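Local coordinates for peroxiredoxin HYR1 (Saccharomyces cerevisiae, PDB 3CMI), which reduces hydroperoxides at the expense of thioredoxin and, as a sensor of peroxide stress, oxidises and so activates the transcription factor YAP1, at residues Lys33-Val38 and Thr66-Pro71; Cys44-Gln49 and Ile131-Glu136. One frame throughout, in Å; residues are numbered along the deposited sequence.

Interaction 1: Lys33-Val38 and Thr66-Pro71; sequences KVVLIV and TIIGFP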
ATOM      1  N   LYS A  33      12.664  -5.247  -1.121  1.00 39.98           N
ATOM      2  CA  LYS A  33      11.404  -5.851  -0.691  1.00 39.91           C
ATOM      3  C   LYS A  33      10.295  -5.570  -1.686  1.00 39.65           C
ATOM      4  O   LYS A  33      10.224  -4.480  -2.258  1.00 39.51           O
ATOM      5  CB  LYS A  33      10.984  -5.325   0.691  1.00 40.15           C
ATOM      6  CG  LYS A  33      11.573  -6.075   1.887  1.00 41.28           C
ATOM      7  CD  LYS A  33      13.033  -5.735   2.110  1.00 44.39           C
ATOM      8  CE  LYS A  33      13.583  -6.390   3.381  1.00 45.46           C
ATOM      9  NZ  LYS A  33      13.137  -5.645   4.596  1.00 46.65           N
ATOM     10  N   VAL A  34       9.439  -6.567  -1.894  1.00 39.30           N
ATOM     11  CA  VAL A  34       8.166  -6.360  -2.572  1.00 38.95           C
ATOM     12  C   VAL A  34       7.218  -5.714  -1.557  1.00 38.99           C
ATOM     13  O   VAL A  34       7.131  -6.156  -0.414  1.00 38.91           O
ATOM     14  CB  VAL A  34       7.596  -7.692  -3.132  1.00 39.17           C
ATOM     15  CG1 VAL A  34       6.197  -7.496  -3.732  1.00 37.93           C
ATOM     16  CG2 VAL A  34       8.549  -8.292  -4.174  1.00 38.32           C
ATOM     17  N   VAL A  35       6.531  -4.654  -1.967  1.00 39.08           N
ATOM     18  CA  VAL A  35       5.677  -3.893  -1.055  1.00 39.32           C
ATOM     19  C   VAL A  35       4.255  -3.752  -1.597  1.00 39.61           C
ATOM     20  O   VAL A  35       4.054  -3.373  -2.755  1.00 39.16           O
ATOM     21  CB  VAL A  35       6.257  -2.470  -0.763  1.00 39.24           C
ATOM     22  CG1 VAL A  35       5.458  -1.765   0.329  1.00 38.77           C
ATOM     23  CG2 VAL A  35       7.727  -2.549  -0.362  1.00 39.78           C
ATOM     24  N   LEU A  36       3.279  -4.063  -0.750  1.00 39.78           N
ATOM     25  CA  LEU A  36       1.873  -3.811  -1.059  1.00 39.71           C
ATOM     26  C   LEU A  36       1.461  -2.575  -0.260  1.00 39.62           C
ATOM     27  O   LEU A  36       1.544  -2.572   0.965  1.00 39.28           O
ATOM     28  CB  LEU A  36       1.035  -5.035  -0.675  1.00 39.91           C
ATOM     29  CG  LEU A  36      -0.355  -5.370  -1.247  1.00 41.21           C
ATOM     30  CD1 LEU A  36      -1.457  -5.178  -0.218  1.00 42.36           C
ATOM     31  CD2 LEU A  36      -0.688  -4.614  -2.533  1.00 40.60           C
ATOM     32  N   ILE A  37       1.069  -1.505  -0.947  1.00 39.35           N
ATOM     33  CA  ILE A  37       0.594  -0.320  -0.250  1.00 39.50           C
ATOM     34  C   ILE A  37      -0.924  -0.247  -0.336  1.00 39.28           C
ATOM     35  O   ILE A  37      -1.498  -0.207  -1.425  1.00 39.15           O
ATOM     36  CB  ILE A  37       1.280   0.986  -0.746  1.00 39.78           C
ATOM     37  CG1 ILE A  37       2.791   0.906  -0.485  1.00 40.13           C
ATOM     38  CG2 ILE A  37       0.688   2.215  -0.036  1.00 39.66           C
ATOM     39  CD1 ILE A  37       3.575   2.109  -0.937  1.00 40.13           C
ATOM     40  N   VAL A  38      -1.568  -0.240   0.827  1.00 38.85           N
ATOM     41  CA  VAL A  38      -3.024  -0.278   0.900  1.00 38.55           C
ATOM     42  C   VAL A  38      -3.562   0.847   1.786  1.00 38.38           C
ATOM     43  O   VAL A  38      -3.107   1.039   2.916  1.00 38.29           O
ATOM     44  CB  VAL A  38      -3.534  -1.678   1.374  1.00 38.30           C
ATOM     45  CG1 VAL A  38      -2.980  -2.040   2.763  1.00 38.90           C
ATOM     46  CG2 VAL A  38      -5.044  -1.742   1.367  1.00 38.10           C
ATOM     47  N   THR A  66       6.314  -6.975   2.415  1.00 36.72           N
ATOM     48  CA  THR A  66       5.620  -6.278   3.486  1.00 36.48           C
ATOM     49  C   THR A  66       4.390  -5.544   2.973  1.00 36.24           C
ATOM     50  O   THR A  66       4.215  -5.389   1.762  1.00 36.40           O
ATOM     51  CB  THR A  66       6.562  -5.324   4.264  1.00 36.52           C
ATOM     52  OG1 THR A  66       5.958  -4.991   5.518  1.00 36.82           O
ATOM     53  CG2 THR A  66       6.858  -4.048   3.462  1.00 35.95           C
ATOM     54  N   ILE A  67       3.535  -5.126   3.906  1.00 35.96           N
ATOM     55  CA  ILE A  67       2.358  -4.315   3.606  1.00 35.51           C
ATOM     56  C   ILE A  67       2.400  -3.042   4.440  1.00 35.73           C
ATOM     57  O   ILE A  67       2.563  -3.101   5.660  1.00 34.87           O
ATOM     58  CB  ILE A  67       1.035  -5.065   3.900  1.00 35.73           C
ATOM     59  CG1 ILE A  67       0.983  -6.394   3.129  1.00 35.43           C
ATOM     60  CG2 ILE A  67      -0.175  -4.192   3.527  1.00 34.91           C
ATOM     61  CD1 ILE A  67      -0.162  -7.290   3.528  1.00 35.88           C
ATOM     62  N   ILE A  68       2.268  -1.897   3.777  1.00 35.43           N
ATOM     63  CA  ILE A  68       2.164  -0.629   4.495  1.00 35.85           C
ATOM     64  C   ILE A  68       0.707  -0.173   4.411  1.00 36.10           C
ATOM     65  O   ILE A  68       0.187   0.079   3.319  1.00 35.87           O
ATOM     66  CB  ILE A  68       3.138   0.459   3.934  1.00 35.90           C
ATOM     67  CG1 ILE A  68       4.544  -0.118   3.677  1.00 34.95           C
ATOM     68  CG2 ILE A  68       3.189   1.683   4.865  1.00 35.86           C
ATOM     69  CD1 ILE A  68       5.259  -0.717   4.918  1.00 34.98           C
ATOM     70  N   GLY A  69       0.041  -0.122   5.564  1.00 36.00           N
ATOM     71  CA  GLY A  69      -1.367   0.273   5.624  1.00 36.18           C
ATOM     72  C   GLY A  69      -1.530   1.733   6.001  1.00 36.04           C
ATOM     73  O   GLY A  69      -1.002   2.173   7.015  1.00 36.65           O
ATOM     74  N   PHE A  70      -2.253   2.484   5.174  1.00 35.90           N
ATOM     75  CA  PHE A  70      -2.527   3.892   5.446  1.00 35.43           C
ATOM     76  C   PHE A  70      -3.997   4.102   5.825  1.00 35.21           C
ATOM     77  O   PHE A  70      -4.879   4.038   4.959  1.00 35.30           O
ATOM     78  CB  PHE A  70      -2.183   4.762   4.228  1.00 35.62           C
ATOM     79  CG  PHE A  70      -0.707   4.965   4.004  1.00 35.71           C
ATOM     80  CD1 PHE A  70       0.028   4.062   3.234  1.00 36.82           C
ATOM     81  CD2 PHE A  70      -0.056   6.077   4.535  1.00 36.02           C
ATOM     82  CE1 PHE A  70       1.391   4.260   3.010  1.00 36.57           C
ATOM     83  CE2 PHE A  70       1.302   6.283   4.319  1.00 36.15           C
ATOM     84  CZ  PHE A  70       2.028   5.372   3.553  1.00 36.06           C
ATOM     85  N   PRO A  71      -4.273   4.329   7.121  1.00 34.75           N
ATOM     86  CA  PRO A  71      -5.593   4.784   7.554  1.00 34.51           C
ATOM     87  C   PRO A  71      -6.024   6.073   6.856  1.00 34.23           C
ATOM     88  O   PRO A  71      -5.203   6.962   6.619  1.00 34.04           O
ATOM     89  CB  PRO A  71      -5.398   5.044   9.055  1.00 34.37           C
ATOM     90  CG  PRO A  71      -4.303   4.115   9.444  1.00 34.44           C
ATOM     91  CD  PRO A  71      -3.370   4.112   8.268  1.00 34.97           C
TER
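Val-34 to Val-38 and Thr-66 to Pro-71 run in parallel in one sheet, with axes 4.8 Å apart and 21° between their directions, and five backbone hydrogen bonds lace them together. Thr-66, Ile-68 and Phe-70 give their N-H groups to the carbonyls of Val-34, Leu-36 and Val-38, while Leu-36 N and Val-38 N return bonds to Thr-66 O and Ile-68 O. The shortest, Phe-70 N to Val-38 O at 2.8 Å, is also close to straight at 169°.

One face of the pair carries Val-35, Ile-37, Thr-66 and Ile-68. There Val-35 CG1 reaches diagonally along the neighbouring strand to Ile-68 CG1 at 3.8 Å, and Thr-66 CG2 lies alongside the same valine. Farther on, the methyl Ile-37 CG2 comes obliquely to the Phe-70 ring, 3.7 Å from CE1; it is set anti to the backbone N of Ile-37, which turns it toward that ring. Tyr-115 of helix 113-121 meets Phe-70 edge-to-face.

On the other face the side chains of Leu-36 and Ile-67 lie side by side, pointing the same way, with CB of the first 4.0 Å from CG1 of the second. Val-38 holds CG1 between its own backbone N and carbonyl carbon (chi1 59°), where it presses on Ile-67 CG2 at 3.6 Å. Helix 47-60 packs against this side, with Leu-53 on Leu-36 and Tyr-57 on Ile-67. Two adjacent parallel strands joined through that helix make the beta-alpha-beta unit of the thioredoxin-like fold.

Interaction 2: Cys44-Gln49 and Ile131-Glu136; sequences CGFTPQ and IKWNFE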
ATOM      1  N   CYS A  44     -14.419   1.291  11.812  1.00 38.27           N
ATOM      2  CA  CYS A  44     -14.531  -0.155  12.003  1.00 38.41           C
ATOM      3  C   CYS A  44     -15.548  -0.781  11.046  1.00 38.45           C
ATOM      4  O   CYS A  44     -16.281  -0.073  10.349  1.00 38.40           O
ATOM      5  CB  CYS A  44     -14.921  -0.469  13.452  1.00 38.45           C
ATOM      6  SG  CYS A  44     -13.810   0.207  14.707  1.00 38.68           S
ATOM      7  N   GLY A  45     -15.578  -2.112  11.017  1.00 38.55           N
ATOM      8  CA  GLY A  45     -16.573  -2.855  10.247  1.00 38.66           C
ATOM      9  C   GLY A  45     -16.074  -3.414   8.929  1.00 38.66           C
ATOM     10  O   GLY A  45     -16.867  -3.688   8.025  1.00 38.66           O
ATOM     11  N   PHE A  46     -14.759  -3.592   8.822  1.00 38.69           N
ATOM     12  CA  PHE A  46     -14.148  -4.122   7.605  1.00 38.77           C
ATOM     13  C   PHE A  46     -13.230  -5.323   7.878  1.00 38.83           C
ATOM     14  O   PHE A  46     -12.248  -5.542   7.165  1.00 38.90           O
ATOM     15  CB  PHE A  46     -13.400  -3.011   6.855  1.00 38.73           C
ATOM     16  CG  PHE A  46     -14.296  -1.929   6.321  1.00 38.60           C
ATOM     17  CD1 PHE A  46     -14.941  -2.083   5.098  1.00 38.60           C
ATOM     18  CD2 PHE A  46     -14.501  -0.758   7.043  1.00 38.54           C
ATOM     19  CE1 PHE A  46     -15.777  -1.086   4.603  1.00 38.63           C
ATOM     20  CE2 PHE A  46     -15.334   0.248   6.554  1.00 38.64           C
ATOM     21  CZ  PHE A  46     -15.973   0.083   5.332  1.00 38.62           C
ATOM     22  N   THR A  47     -13.591  -6.113   8.891  1.00 38.90           N
ATOM     23  CA  THR A  47     -12.784  -7.247   9.366  1.00 38.88           C
ATOM     24  C   THR A  47     -12.316  -8.241   8.280  1.00 38.87           C
ATOM     25  O   THR A  47     -11.146  -8.632   8.287  1.00 38.85           O
ATOM     26  CB  THR A  47     -13.491  -8.014  10.518  1.00 38.91           C
ATOM     27  OG1 THR A  47     -14.228  -7.094  11.333  1.00 39.02           O
ATOM     28  CG2 THR A  47     -12.475  -8.751  11.383  1.00 38.89           C
ATOM     29  N   PRO A  48     -13.215  -8.661   7.357  1.00 38.88           N
ATOM     30  CA  PRO A  48     -12.770  -9.584   6.300  1.00 38.89           C
ATOM     31  C   PRO A  48     -11.584  -9.071   5.478  1.00 38.88           C
ATOM     32  O   PRO A  48     -10.740  -9.862   5.060  1.00 38.93           O
ATOM     33  CB  PRO A  48     -14.009  -9.721   5.408  1.00 38.85           C
ATOM     34  CG  PRO A  48     -15.148  -9.436   6.310  1.00 38.90           C
ATOM     35  CD  PRO A  48     -14.656  -8.365   7.234  1.00 38.87           C
ATOM     36  N   GLN A  49     -11.524  -7.761   5.263  1.00 38.90           N
ATOM     37  CA  GLN A  49     -10.459  -7.142   4.473  1.00 38.88           C
ATOM     38  C   GLN A  49      -9.104  -7.198   5.181  1.00 38.87           C
ATOM     39  O   GLN A  49      -8.086  -7.508   4.557  1.00 38.82           O
ATOM     40  CB  GLN A  49     -10.825  -5.700   4.113  1.00 38.92           C
ATOM     41  CG  GLN A  49     -11.912  -5.569   3.042  1.00 39.04           C
ATOM     42  CD  GLN A  49     -13.280  -6.069   3.497  1.00 39.26           C
ATOM     43  OE1 GLN A  49     -13.925  -6.864   2.805  1.00 39.45           O
ATOM     44  NE2 GLN A  49     -13.723  -5.611   4.663  1.00 39.24           N
ATOM     45  N   ILE A 131      -8.007   8.002  -5.458  1.00 33.89           N
ATOM     46  CA  ILE A 131      -8.426   6.737  -4.863  1.00 34.04           C
ATOM     47  C   ILE A 131      -9.947   6.738  -4.763  1.00 34.04           C
ATOM     48  O   ILE A 131     -10.540   7.708  -4.285  1.00 33.93           O
ATOM     49  CB  ILE A 131      -7.795   6.542  -3.458  1.00 34.11           C
ATOM     50  CG1 ILE A 131      -6.260   6.700  -3.508  1.00 34.43           C
ATOM     51  CG2 ILE A 131      -8.219   5.195  -2.842  1.00 33.80           C
ATOM     52  CD1 ILE A 131      -5.522   5.721  -4.456  1.00 34.74           C
ATOM     53  N   LYS A 132     -10.569   5.658  -5.224  1.00 34.15           N
ATOM     54  CA  LYS A 132     -12.032   5.587  -5.315  1.00 34.58           C
ATOM     55  C   LYS A 132     -12.694   5.206  -3.992  1.00 34.18           C
ATOM     56  O   LYS A 132     -13.717   5.785  -3.622  1.00 34.10           O
ATOM     57  CB  LYS A 132     -12.472   4.621  -6.428  1.00 34.85           C
ATOM     58  CG  LYS A 132     -12.673   5.260  -7.802  1.00 37.05           C
ATOM     59  CD  LYS A 132     -11.346   5.543  -8.511  1.00 40.20           C
ATOM     60  CE  LYS A 132     -11.552   6.260  -9.847  1.00 40.57           C
ATOM     61  NZ  LYS A 132     -11.995   5.340 -10.941  1.00 41.15           N
ATOM     62  N   TRP A 133     -12.119   4.226  -3.293  1.00 33.76           N
ATOM     63  CA  TRP A 133     -12.680   3.764  -2.025  1.00 33.53           C
ATOM     64  C   TRP A 133     -11.619   3.144  -1.117  1.00 33.20           C
ATOM     65  O   TRP A 133     -10.442   3.083  -1.474  1.00 33.10           O
ATOM     66  CB  TRP A 133     -13.838   2.779  -2.271  1.00 33.58           C
ATOM     67  CG  TRP A 133     -15.000   2.987  -1.333  1.00 33.79           C
ATOM     68  CD1 TRP A 133     -15.872   4.046  -1.327  1.00 34.09           C
ATOM     69  CD2 TRP A 133     -15.413   2.123  -0.267  1.00 33.57           C
ATOM     70  NE1 TRP A 133     -16.799   3.892  -0.323  1.00 34.18           N
ATOM     71  CE2 TRP A 133     -16.542   2.721   0.343  1.00 33.99           C
ATOM     72  CE3 TRP A 133     -14.942   0.900   0.232  1.00 33.93           C
ATOM     73  CZ2 TRP A 133     -17.207   2.137   1.429  1.00 34.08           C
ATOM     74  CZ3 TRP A 133     -15.603   0.319   1.315  1.00 34.03           C
ATOM     75  CH2 TRP A 133     -16.724   0.939   1.899  1.00 34.11           C
ATOM     76  N   ASN A 134     -12.044   2.704   0.063  1.00 32.97           N
ATOM     77  CA  ASN A 134     -11.182   1.958   0.981  1.00 32.86           C
ATOM     78  C   ASN A 134     -10.517   0.761   0.310  1.00 33.14           C
ATOM     79  O   ASN A 134     -11.107   0.137  -0.573  1.00 33.07           O
ATOM     80  CB  ASN A 134     -11.992   1.473   2.181  1.00 32.55           C
ATOM     81  CG  ASN A 134     -12.475   2.606   3.060  1.00 32.27           C
ATOM     82  OD1 ASN A 134     -11.723   3.531   3.373  1.00 31.28           O
ATOM     83  ND2 ASN A 134     -13.736   2.535   3.473  1.00 31.76           N
ATOM     84  N   PHE A 135      -9.288   0.456   0.727  1.00 33.28           N
ATOM     85  CA  PHE A 135      -8.580  -0.779   0.331  1.00 33.79           C
ATOM     86  C   PHE A 135      -8.158  -0.873  -1.139  1.00 34.08           C
ATOM     87  O   PHE A 135      -8.099  -1.966  -1.706  1.00 34.28           O
ATOM     88  CB  PHE A 135      -9.357  -2.039   0.760  1.00 33.59           C
ATOM     89  CG  PHE A 135      -9.711  -2.063   2.218  1.00 33.72           C
ATOM     90  CD1 PHE A 135      -8.741  -2.336   3.179  1.00 33.74           C
ATOM     91  CD2 PHE A 135     -11.013  -1.813   2.631  1.00 33.41           C
ATOM     92  CE1 PHE A 135      -9.066  -2.353   4.535  1.00 33.96           C
ATOM     93  CE2 PHE A 135     -11.351  -1.828   3.980  1.00 33.70           C
ATOM     94  CZ  PHE A 135     -10.375  -2.097   4.936  1.00 33.89           C
ATOM     95  N   GLU A 136      -7.851   0.267  -1.746  1.00 34.39           N
ATOM     96  CA  GLU A 136      -7.150   0.275  -3.024  1.00 34.97           C
ATOM     97  C   GLU A 136      -5.681  -0.095  -2.760  1.00 35.14           C
ATOM     98  O   GLU A 136      -5.140   0.214  -1.694  1.00 34.97           O
ATOM     99  CB  GLU A 136      -7.274   1.647  -3.691  1.00 35.10           C
ATOM    100  CG  GLU A 136      -7.301   1.587  -5.199  1.00 36.00           C
ATOM    101  CD  GLU A 136      -7.885   2.829  -5.854  1.00 36.24           C
ATOM    102  OE1 GLU A 136      -7.147   3.481  -6.608  1.00 37.64           O
ATOM    103  OE2 GLU A 136      -9.072   3.153  -5.639  1.00 36.28           O
TER
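Phe-46 and Phe-135 both set CG anti to their carbonyl carbons (chi1 -66° and -53°), and these torsions turn the two rings toward each other. With Trp-133 they form an aromatic cluster in this thioredoxin-like fold, joining the start of helix 47-60 to the loop that leads into strand 137-140. Phe-46 is the N-cap residue of that helix and follows two positions after Cys-44, the residue that forms the sulfenic acid intermediate; the cysteine itself does not touch 131-136.

The Phe-46 and Phe-135 rings meet obliquely, their planes 57° apart, and Phe-46 CB lies 3.7 Å from Phe-135 CZ. Trp-133 comes to Phe-46 rim to rim: CH2 of Trp-133 stands 3.5 Å from Phe-46 CE1, neither ring lying over the other's face. The Asn-134 amide has its ND2 3.6 Å above the indole plane, toward the rim of one face, and the same nitrogen is 3.8 Å from Phe-46 CZ.

Ala-41 packs on Phe-46, and Tyr-50 meets Phe-135 edge-to-face. Gln-49, in the first turn of the helix, bends its chain at chi2, bringing NE2 back to Phe-46 O for a weak hydrogen bond of 2.9 Å. Its CB makes a CH-pi contact, seated 3.7 Å from the centroid of the Phe-135 ring, almost on the ring normal.

How the interactions relate
From the N terminus, the chain lays down strand 34-41, passes Cys-44, enters helix 47-60 and returns as strand 65-72; interaction 1 closes this loop of 27 residues. Interaction 2 closes a longer one, from the start of the helix to the loop after helix 113-121, with 81 residues between. Their segments alternate along the chain, so the two contacts cross rather than nest. Their centres lie 14 Å apart, yet they touch: Val-38 CG2 is 3.6 Å from Glu-136 O. Interaction 1 ties strand 65-72 to strand 34-41 in the sheet, while interaction 2 holds the beginning of the connecting helix against the approach to strand 137-140.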